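Local coordinates for ferric uptake regulation protein (Helicobacter pylori, PDB 2XIG), which probably acts as a global iron-dependent repressor, a homodimer that uses ferrous iron as a cofactor to bind the operators of the genes it controls, at residues K94-H99 with I132-K137; F76-E81 with E90-E95; I101-G106 with F139-E144. The protein carries 2 engineered substitutions. All coordinates share one frame; numbering follows the deposited sequence.

Overall arrangement
Following the chain from its N terminus, contact 2 comes first: segments 76-81 and 90-95 close a beta hairpin, with eight residues between them, most of them strand, at the end of the probable DNA-binding region. Lys-94 and Glu-95 belong to both contact 2 and contact 1, so the chain passes directly into the dimerization region. Contacts 1 and 3 each span 32 residues, pair strand 98-102 with strand 130-141, and cross, because their segments alternate along the chain. Their centres lie about 19 Å apart along that strand pair. Contacts 1 and 2 meet at one zinc, through Glu-90, His-97 and His-99, joining the hairpin to the dimerization sheet; contact 3 carries a separate four-cysteine zinc.

Contact 1: K94-H99 with I132-K137; sequences KEHHDH and ISHDMK. With ZN (zinc ion), chain N; ZN (zinc ion), chain L.
His-96 and His-134 converge on one zinc across the start of a parallel strand pair, 98-102 beside 130-141, in the Fur dimerization sheet. Metal bonds dominate. NE2 of His-96 lies 2.1 Å and NE2 of His-134 2.0 Å from this zinc; Asp-98 chelates it unevenly, OD2 at 2.1 Å and OD1 at 2.5 Å, and Glu-117 completes the site. The imidazole planes are 71° apart, and both NE2 atoms point at the shared metal. His-134 CG lies between its backbone N and carbonyl carbon (chi1 64°), from where the ring reaches the zinc. Zinc occupies the site here; the same ligands probably bind iron in the cell.

Backbone pairing is sparse: His-99 N reaches Met-136 O at 3.4 Å, a weak bond. A water also bridges the strands, linking Asp-98 OD1 to Met-136 N. In the second subunit, an antiparallel strand continues the sheet beyond 133-137.

A second zinc takes NE2 of His-97 and of His-99, with Glu-90 and His-42. Glu-95 O accepts from His-97 ND1 in the ring plane; together with the zinc at NE2, this holds the imidazole's rotation. ND1 of His-99 donates to a water oxygen 2.7 Å away, which in turn donates to Met-136 O.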
loop_
_atom_site.group_PDB
_atom_site.type_symbol
_atom_site.label_atom_id
_atom_site.label_comp_id
_atom_site.label_asym_id
_atom_site.label_seq_id
_atom_site.Cartn_x
_atom_site.Cartn_y
_atom_site.Cartn_z
ATOM N N LYS C 94 7.993 25.228 -18.053
ATOM C CA LYS C 94 7.795 25.876 -16.753
ATOM C C LYS C 94 9.124 25.865 -16.001
ATOM O O LYS C 94 9.934 24.958 -16.188
ATOM C CB LYS C 94 6.732 25.129 -15.908
ATOM C CG LYS C 94 5.273 25.387 -16.301
ATOM C CD LYS C 94 4.283 24.379 -15.638
ATOM C CE LYS C 94 4.185 24.537 -14.124
ATOM N NZ LYS C 94 3.110 23.610 -13.557
ATOM N N GLU C 95 9.341 26.874 -15.156
ATOM C CA GLU C 95 10.521 26.957 -14.296
ATOM C C GLU C 95 10.677 25.664 -13.477
ATOM O O GLU C 95 9.683 25.021 -13.123
ATOM C CB GLU C 95 10.378 28.168 -13.353
ATOM C CG GLU C 95 11.319 28.200 -12.141
ATOM C CD GLU C 95 12.383 29.293 -12.220
ATOM O OE1 GLU C 95 13.550 29.024 -11.863
ATOM O OE2 GLU C 95 12.052 30.426 -12.627
ATOM N N HIS C 96 11.917 25.277 -13.186
ATOM C CA HIS C 96 12.138 24.078 -12.379
ATOM C C HIS C 96 11.426 24.164 -11.048
ATOM O O HIS C 96 11.496 25.171 -10.360
ATOM C CB HIS C 96 13.612 23.837 -12.075
ATOM C CG HIS C 96 13.816 22.781 -11.039
ATOM N ND1 HIS C 96 13.695 21.437 -11.324
ATOM C CD2 HIS C 96 14.061 22.863 -9.709
ATOM C CE1 HIS C 96 13.882 20.737 -10.220
ATOM N NE2 HIS C 96 14.102 21.577 -9.226
ATOM N N HIS C 97 10.756 23.085 -10.663
ATOM C CA HIS C 97 10.155 23.042 -9.347
ATOM C C HIS C 97 10.019 21.601 -8.893
ATOM O O HIS C 97 10.038 20.659 -9.692
ATOM C CB HIS C 97 8.766 23.672 -9.372
ATOM C CG HIS C 97 7.832 22.986 -10.314
ATOM N ND1 HIS C 97 7.760 23.308 -11.653
ATOM C CD2 HIS C 97 6.961 21.969 -10.125
ATOM C CE1 HIS C 97 6.874 22.527 -12.245
ATOM N NE2 HIS C 97 6.382 21.703 -11.338
ATOM N N ASP C 98 9.883 21.450 -7.591
ATOM C CA ASP C 98 9.683 20.145 -6.988
ATOM C C ASP C 98 8.263 20.088 -6.471
ATOM O O ASP C 98 7.506 21.037 -6.669
ATOM C CB ASP C 98 10.697 19.986 -5.890
ATOM C CG ASP C 98 12.105 20.204 -6.401
ATOM O OD1 ASP C 98 12.561 19.371 -7.198
ATOM O OD2 ASP C 98 12.738 21.214 -6.026
ATOM N N HIS C 99 7.882 18.989 -5.819
ATOM C CA HIS C 99 6.467 18.796 -5.544
ATOM C C HIS C 99 6.136 18.373 -4.132
ATOM O O HIS C 99 6.794 17.510 -3.556
ATOM C CB HIS C 99 5.880 17.761 -6.494
ATOM C CG HIS C 99 5.959 18.157 -7.930
ATOM N ND1 HIS C 99 7.012 17.788 -8.742
ATOM C CD2 HIS C 99 5.130 18.901 -8.700
ATOM C CE1 HIS C 99 6.816 18.271 -9.954
ATOM N NE2 HIS C 99 5.682 18.947 -9.954
ATOM N N ILE C 132 23.657 16.114 -11.353
ATOM C CA ILE C 132 23.101 16.191 -12.692
ATOM C C ILE C 132 21.631 16.555 -12.650
ATOM O O ILE C 132 21.200 17.533 -13.258
ATOM C CB ILE C 132 23.234 14.859 -13.421
ATOM C CG1 ILE C 132 24.712 14.538 -13.678
ATOM C CG2 ILE C 132 22.416 14.878 -14.709
ATOM C CD1 ILE C 132 25.479 15.649 -14.397
ATOM N N SER C 133 20.852 15.742 -11.946
ATOM C CA SER C 133 19.459 16.078 -11.724
ATOM C C SER C 133 19.000 15.534 -10.383
ATOM O O SER C 133 19.735 14.828 -9.694
ATOM C CB SER C 133 18.570 15.529 -12.841
ATOM O OG SER C 133 18.512 14.113 -12.807
ATOM N N HIS C 134 17.775 15.875 -10.016
ATOM C CA HIS C 134 17.219 15.356 -8.779
ATOM C C HIS C 134 15.717 15.195 -8.895
ATOM O O HIS C 134 15.080 15.809 -9.745
ATOM C CB HIS C 134 17.583 16.264 -7.602
ATOM C CG HIS C 134 17.009 17.638 -7.700
ATOM N ND1 HIS C 134 17.632 18.659 -8.387
ATOM C CD2 HIS C 134 15.871 18.168 -7.189
ATOM C CE1 HIS C 134 16.898 19.756 -8.304
ATOM N NE2 HIS C 134 15.828 19.484 -7.585
ATOM N N ASP C 135 15.172 14.333 -8.043
ATOM C CA ASP C 135 13.736 14.127 -7.944
ATOM C C ASP C 135 13.408 14.229 -6.466
ATOM O O ASP C 135 13.948 13.469 -5.649
ATOM C CB ASP C 135 13.355 12.748 -8.487
ATOM C CG ASP C 135 11.861 12.500 -8.450
ATOM O OD1 ASP C 135 11.151 13.005 -9.342
ATOM O OD2 ASP C 135 11.395 11.801 -7.531
ATOM N N MET C 136 12.552 15.183 -6.116
ATOM C CA MET C 136 12.230 15.439 -4.725
ATOM C C MET C 136 10.727 15.587 -4.595
ATOM O O MET C 136 10.128 16.450 -5.230
ATOM C CB MET C 136 12.947 16.705 -4.237
ATOM C CG MET C 136 12.495 17.220 -2.875
ATOM S SD MET C 136 13.497 18.639 -2.347
ATOM C CE MET C 136 12.608 19.210 -0.915
ATOM N N LYS C 137 10.120 14.711 -3.799
ATOM C CA LYS C 137 8.687 14.783 -3.532
ATOM C C LYS C 137 8.486 14.753 -2.042
ATOM O O LYS C 137 9.122 13.960 -1.338
ATOM C CB LYS C 137 7.937 13.609 -4.159
ATOM C CG LYS C 137 8.067 13.496 -5.661
ATOM C CD LYS C 137 7.777 12.070 -6.102
ATOM C CE LYS C 137 8.422 11.774 -7.443
ATOM N NZ LYS C 137 8.923 10.378 -7.485
HETATM ZN ZN ZN N . 14.506 20.990 -7.209
HETATM ZN ZN ZN L . 4.906 20.210 -11.449
HETATM O O HOH W 1 11.861 16.925 -8.282
HETATM O O HOH W 2 8.920 16.132 -7.870
#

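Contact 2: F76-E81 with E90-E95; sequences FISVLE and EIAAKE. Engineered in segment 76-81: Ser-78 (natural residue Cys). With ZN (zinc ion), chain L.
Phe-76 O accepts two hydrogen bonds, from Ala-92 N at 3.1 Å and from a water that also reaches Ala-93 N weakly. The Ala-92 N-H arrives from above the carbonyl plane, 41° out of it. Ala-92 CB and Ile-91 CD1 lie against the same oxygen; in Ile-91, CG1 is anti to the backbone N (chi1 -162°) and the chain then turns at chi2, leaving CD1 3.6 Å from Phe-76 O.

Next along the strands, Ser-78 and Glu-90 exchange both backbone bonds: Ser-78 N meets Glu-90 O at 2.8 Å, and Glu-90 N meets Ser-78 O at 3.0 Å. This reciprocal pair is the antiparallel hydrogen-bonded type, and the neighbouring Ile-77 and Ile-91 form the non-hydrogen-bonded type, as expected in the beta hairpin of strands 77-82 and 86-91. Ile-77 packs against helix 61-73 and Ile-91 against helix 27-38, so the hairpin is joined to the helices of the probable DNA-binding region.

The engineered Ser-78 lies on the same face of the hairpin as Glu-90, its CB 4.0 Å from Glu-90 CG. Its OG shares a water with Ile-91 O.

Beyond CG the Glu-90 chain is extended (chi2 -179°) and carries the carboxylate to a zinc, OE2 at 2.0 Å and OE1 at a longer 2.6 Å. His-42, His-97 and His-99 complete the site. Lys-94 NZ approaches Glu-90 OE1 nearly along its C-O axis in a salt bridge of 2.8 Å. The same NZ has a second carboxylate partner in Glu-110.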
loop_
_atom_site.group_PDB
_atom_site.type_symbol
_atom_site.label_atom_id
_atom_site.label_comp_id
_atom_site.label_asym_id
_atom_site.label_seq_id
_atom_site.Cartn_x
_atom_site.Cartn_y
_atom_site.Cartn_z
ATOM N N PHE C 76 7.913 17.495 -24.318
ATOM C CA PHE C 76 6.922 18.565 -24.423
ATOM C C PHE C 76 6.128 18.691 -23.124
ATOM O O PHE C 76 5.562 19.748 -22.826
ATOM C CB PHE C 76 5.979 18.336 -25.607
ATOM C CG PHE C 76 6.620 18.581 -26.947
ATOM C CD1 PHE C 76 6.775 19.868 -27.428
ATOM C CD2 PHE C 76 7.086 17.525 -27.714
ATOM C CE1 PHE C 76 7.376 20.098 -28.659
ATOM C CE2 PHE C 76 7.686 17.750 -28.938
ATOM C CZ PHE C 76 7.835 19.042 -29.409
ATOM N N ILE C 77 6.082 17.599 -22.367
ATOM C CA ILE C 77 5.366 17.566 -21.097
ATOM C C ILE C 77 6.193 16.800 -20.070
ATOM O O ILE C 77 7.090 16.040 -20.444
ATOM C CB ILE C 77 3.961 16.918 -21.245
ATOM C CG1 ILE C 77 4.075 15.431 -21.599
ATOM C CG2 ILE C 77 3.139 17.651 -22.292
ATOM C CD1 ILE C 77 2.724 14.722 -21.778
ATOM N N SER C 78 5.898 17.017 -18.787
ATOM C CA SER C 78 6.551 16.317 -17.686
ATOM C C SER C 78 5.509 15.483 -16.951
ATOM O O SER C 78 4.345 15.884 -16.860
ATOM C CB SER C 78 7.142 17.315 -16.688
ATOM O OG SER C 78 7.777 18.391 -17.355
ATOM N N VAL C 79 5.945 14.348 -16.412
ATOM C CA VAL C 79 5.074 13.473 -15.613
ATOM C C VAL C 79 5.506 13.429 -14.139
ATOM O O VAL C 79 6.698 13.444 -13.821
ATOM C CB VAL C 79 5.008 12.032 -16.204
ATOM C CG1 VAL C 79 6.371 11.350 -16.135
ATOM C CG2 VAL C 79 3.948 11.197 -15.494
ATOM N N LEU C 80 4.520 13.406 -13.248
ATOM C CA LEU C 80 4.739 13.256 -11.810
ATOM C C LEU C 80 4.035 11.964 -11.424
ATOM O O LEU C 80 2.851 11.820 -11.692
ATOM C CB LEU C 80 4.096 14.427 -11.061
ATOM C CG LEU C 80 4.124 14.469 -9.527
ATOM C CD1 LEU C 80 5.553 14.465 -8.996
ATOM C CD2 LEU C 80 3.355 15.678 -9.003
ATOM N N GLU C 81 4.758 11.016 -10.836
ATOM C CA GLU C 81 4.130 9.761 -10.419
ATOM C C GLU C 81 4.119 9.624 -8.898
ATOM O O GLU C 81 5.153 9.793 -8.254
ATOM C CB GLU C 81 4.866 8.561 -11.021
ATOM C CG GLU C 81 5.287 8.741 -12.468
ATOM C CD GLU C 81 6.054 7.545 -13.009
ATOM O OE1 GLU C 81 7.060 7.761 -13.721
ATOM O OE2 GLU C 81 5.655 6.392 -12.722
ATOM N N GLU C 90 2.045 17.738 -16.820
ATOM C CA GLU C 90 2.068 19.179 -16.930
ATOM C C GLU C 90 2.948 19.577 -18.102
ATOM O O GLU C 90 3.794 18.801 -18.564
ATOM C CB GLU C 90 2.609 19.800 -15.648
ATOM C CG GLU C 90 3.984 19.279 -15.269
ATOM C CD GLU C 90 4.500 19.896 -13.982
ATOM O OE1 GLU C 90 4.287 21.111 -13.777
ATOM O OE2 GLU C 90 5.118 19.156 -13.181
ATOM N N ILE C 91 2.745 20.794 -18.578
ATOM C CA ILE C 91 3.531 21.308 -19.687
ATOM C C ILE C 91 4.986 21.450 -19.222
ATOM O O ILE C 91 5.242 21.827 -18.080
ATOM C CB ILE C 91 2.938 22.655 -20.172
ATOM C CG1 ILE C 91 3.418 23.008 -21.581
ATOM C CG2 ILE C 91 3.187 23.764 -19.149
ATOM C CD1 ILE C 91 2.871 22.095 -22.667
ATOM N N ALA C 92 5.934 21.112 -20.091
ATOM C CA ALA C 92 7.348 21.107 -19.726
ATOM C C ALA C 92 7.922 22.521 -19.648
ATOM O O ALA C 92 8.904 22.756 -18.950
ATOM C CB ALA C 92 8.150 20.268 -20.715
ATOM N N ALA C 93 7.301 23.453 -20.362
ATOM C CA ALA C 93 7.813 24.826 -20.445
ATOM C C ALA C 93 7.479 25.665 -19.202
ATOM O O ALA C 93 6.771 26.671 -19.293
ATOM C CB ALA C 93 7.290 25.498 -21.704
ATOM N N LYS C 94 7.993 25.228 -18.053
ATOM C CA LYS C 94 7.795 25.876 -16.753
ATOM C C LYS C 94 9.124 25.865 -16.001
ATOM O O LYS C 94 9.934 24.958 -16.188
ATOM C CB LYS C 94 6.732 25.129 -15.908
ATOM C CG LYS C 94 5.273 25.387 -16.301
ATOM C CD LYS C 94 4.283 24.379 -15.638
ATOM C CE LYS C 94 4.185 24.537 -14.124
ATOM N NZ LYS C 94 3.110 23.610 -13.557
ATOM N N GLU C 95 9.341 26.874 -15.156
ATOM C CA GLU C 95 10.521 26.957 -14.296
ATOM C C GLU C 95 10.677 25.664 -13.477
ATOM O O GLU C 95 9.683 25.021 -13.123
ATOM C CB GLU C 95 10.378 28.168 -13.353
ATOM C CG GLU C 95 11.319 28.200 -12.141
ATOM C CD GLU C 95 12.383 29.293 -12.220
ATOM O OE1 GLU C 95 13.550 29.024 -11.863
ATOM O OE2 GLU C 95 12.052 30.426 -12.627
HETATM ZN ZN ZN L . 4.906 20.210 -11.449
HETATM O O HOH W 3 6.502 22.388 -23.166
HETATM O O HOH W 4 7.308 20.927 -16.070
#

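Contact 3: I101-G106 with F139-E144; sequences ICLHCG and FVWCKE. With ZN (zinc ion), chain M.
Cys-102 SG and Cys-142 SG bind the same zinc where strand 98-102 gives way to a turn and strand 130-141 to a short helix that Cys-142 N-caps. The tightly packed part precedes the metal. Val-140 N donates to Ile-101 O at 2.9 Å, and Leu-103 N meets Val-140 O at 2.7 Å, nearly straight at 166°; the two bonds bracket the Cys-102 and Val-140 pair. On the face carrying Ile-101 and Phe-139, these side chains lie side by side and point the same way, with Ile-101 CB 4.0 Å from Phe-139 CD1. Leu-103 crosses Phe-139 at about a right angle, and Leu-103 CG lies 3.9 Å from Phe-139 CB. A strand of the second subunit pairs with 139-141 and continues the sheet, its Ile-132 packing on Leu-103 and Trp-141. Trp-141 is buried in the assembly and stacks on Trp-141 of a third subunit.

The looser side is the turn after Cys-102. Cys-105 is exposed and meets segment 139-144 chiefly through the metal: its SG is 2.3 Å from the zinc but 4.0 Å from Cys-142 SG.

Cys-145 completes the four-cysteine site, built from two CxxC pairs, 102/105 and 142/145. With Cys-102 SG anti to the backbone N (chi1 179°), the sulfur faces Cys-142 N, which donates to it at 3.3 Å; His-104 N and Cys-105 N donate to it as well. Zinc-bound sulfur is expected to be a thiolate, and the three N-H donors would probably spread and stabilise its charge, consistent with a structural zinc holding the turn after strand 98-102 to the start of helix 143-146.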
loop_
_atom_site.group_PDB
_atom_site.type_symbol
_atom_site.label_atom_id
_atom_site.label_comp_id
_atom_site.label_asym_id
_atom_site.label_seq_id
_atom_site.Cartn_x
_atom_site.Cartn_y
_atom_site.Cartn_z
ATOM N N ILE C 101 2.820 16.747 -2.184
ATOM C CA ILE C 101 1.606 16.007 -2.536
ATOM C C ILE C 101 0.875 15.611 -1.266
ATOM O O ILE C 101 1.464 15.004 -0.377
ATOM C CB ILE C 101 1.929 14.716 -3.334
ATOM C CG1 ILE C 101 2.790 15.025 -4.565
ATOM C CG2 ILE C 101 0.644 13.976 -3.723
ATOM C CD1 ILE C 101 4.263 14.789 -4.334
ATOM N N CYS C 102 -0.406 15.961 -1.173
ATOM C CA CYS C 102 -1.196 15.630 -0.002
ATOM C C CYS C 102 -1.667 14.180 -0.071
ATOM O O CYS C 102 -2.300 13.776 -1.039
ATOM C CB CYS C 102 -2.407 16.553 0.130
ATOM S SG CYS C 102 -3.402 16.119 1.569
ATOM N N LEU C 103 -1.350 13.409 0.960
ATOM C CA LEU C 103 -1.714 11.996 1.003
ATOM C C LEU C 103 -3.210 11.763 1.144
ATOM O O LEU C 103 -3.694 10.657 0.899
ATOM C CB LEU C 103 -1.001 11.306 2.161
ATOM C CG LEU C 103 0.501 11.162 1.970
ATOM C CD1 LEU C 103 1.179 11.013 3.309
ATOM C CD2 LEU C 103 0.813 9.982 1.051
ATOM N N HIS C 104 -3.944 12.790 1.557
ATOM C CA HIS C 104 -5.369 12.606 1.817
ATOM C C HIS C 104 -6.223 13.010 0.619
ATOM O O HIS C 104 -7.101 12.255 0.200
ATOM C CB HIS C 104 -5.804 13.355 3.081
ATOM C CG HIS C 104 -7.222 13.075 3.482
ATOM N ND1 HIS C 104 -7.667 11.811 3.804
ATOM C CD2 HIS C 104 -8.293 13.894 3.610
ATOM C CE1 HIS C 104 -8.952 11.863 4.113
ATOM N NE2 HIS C 104 -9.355 13.117 4.005
ATOM N N CYS C 105 -5.951 14.185 0.053
ATOM C CA CYS C 105 -6.784 14.712 -1.030
ATOM C C CYS C 105 -6.092 14.700 -2.394
ATOM O O CYS C 105 -6.718 14.976 -3.413
ATOM C CB CYS C 105 -7.282 16.118 -0.691
ATOM S SG CYS C 105 -6.028 17.431 -0.914
ATOM N N GLY C 106 -4.801 14.386 -2.413
ATOM C CA GLY C 106 -4.077 14.243 -3.665
ATOM C C GLY C 106 -3.624 15.550 -4.293
ATOM O O GLY C 106 -3.007 15.557 -5.360
ATOM N N PHE C 139 5.506 14.297 0.878
ATOM C CA PHE C 139 4.130 13.847 1.082
ATOM C C PHE C 139 3.627 14.399 2.399
ATOM O O PHE C 139 4.303 14.303 3.414
ATOM C CB PHE C 139 4.070 12.318 1.065
ATOM C CG PHE C 139 4.452 11.727 -0.263
ATOM C CD1 PHE C 139 3.516 11.629 -1.278
ATOM C CD2 PHE C 139 5.757 11.312 -0.513
ATOM C CE1 PHE C 139 3.856 11.104 -2.513
ATOM C CE2 PHE C 139 6.104 10.788 -1.750
ATOM C CZ PHE C 139 5.150 10.681 -2.748
ATOM N N VAL C 140 2.439 14.990 2.375
ATOM C CA VAL C 140 1.960 15.757 3.511
ATOM C C VAL C 140 0.478 15.512 3.763
ATOM O O VAL C 140 -0.190 14.862 2.972
ATOM C CB VAL C 140 2.126 17.269 3.241
ATOM C CG1 VAL C 140 3.588 17.605 2.959
ATOM C CG2 VAL C 140 1.252 17.689 2.065
ATOM N N TRP C 141 -0.010 16.041 4.879
ATOM C CA TRP C 141 -1.423 16.376 5.026
ATOM C C TRP C 141 -1.515 17.880 4.833
ATOM O O TRP C 141 -0.907 18.645 5.589
ATOM C CB TRP C 141 -1.947 16.019 6.419
ATOM C CG TRP C 141 -1.729 14.609 6.823
ATOM C CD1 TRP C 141 -1.460 13.554 6.000
ATOM C CD2 TRP C 141 -1.777 14.081 8.156
ATOM N NE1 TRP C 141 -1.328 12.402 6.741
ATOM C CE2 TRP C 141 -1.520 12.697 8.067
ATOM C CE3 TRP C 141 -2.012 14.642 9.418
ATOM C CZ2 TRP C 141 -1.491 11.862 9.190
ATOM C CZ3 TRP C 141 -1.978 13.813 10.538
ATOM C CH2 TRP C 141 -1.721 12.435 10.413
ATOM N N CYS C 142 -2.258 18.308 3.820
ATOM C CA CYS C 142 -2.268 19.715 3.458
ATOM C C CYS C 142 -3.104 20.506 4.457
ATOM O O CYS C 142 -3.811 19.933 5.291
ATOM C CB CYS C 142 -2.794 19.906 2.032
ATOM S SG CYS C 142 -4.603 19.860 1.876
ATOM N N LYS C 143 -3.001 21.823 4.369
ATOM C CA LYS C 143 -3.748 22.720 5.240
ATOM C C LYS C 143 -5.243 22.407 5.216
ATOM O O LYS C 143 -5.879 22.331 6.263
ATOM C CB LYS C 143 -3.517 24.168 4.807
ATOM C CG LYS C 143 -4.194 25.193 5.688
ATOM C CD LYS C 143 -3.924 26.601 5.185
ATOM C CE LYS C 143 -4.554 27.646 6.094
ATOM N NZ LYS C 143 -6.034 27.495 6.175
ATOM N N GLU C 144 -5.798 22.229 4.021
ATOM C CA GLU C 144 -7.248 22.082 3.881
ATOM C C GLU C 144 -7.775 20.783 4.506
ATOM O O GLU C 144 -8.848 20.772 5.105
ATOM C CB GLU C 144 -7.668 22.183 2.411
ATOM C CG GLU C 144 -7.640 23.616 1.840
ATOM C CD GLU C 144 -6.234 24.190 1.729
ATOM O OE1 GLU C 144 -5.294 23.431 1.404
ATOM O OE2 GLU C 144 -6.066 25.407 1.959
HETATM ZN ZN ZN M . -5.253 17.580 1.277
#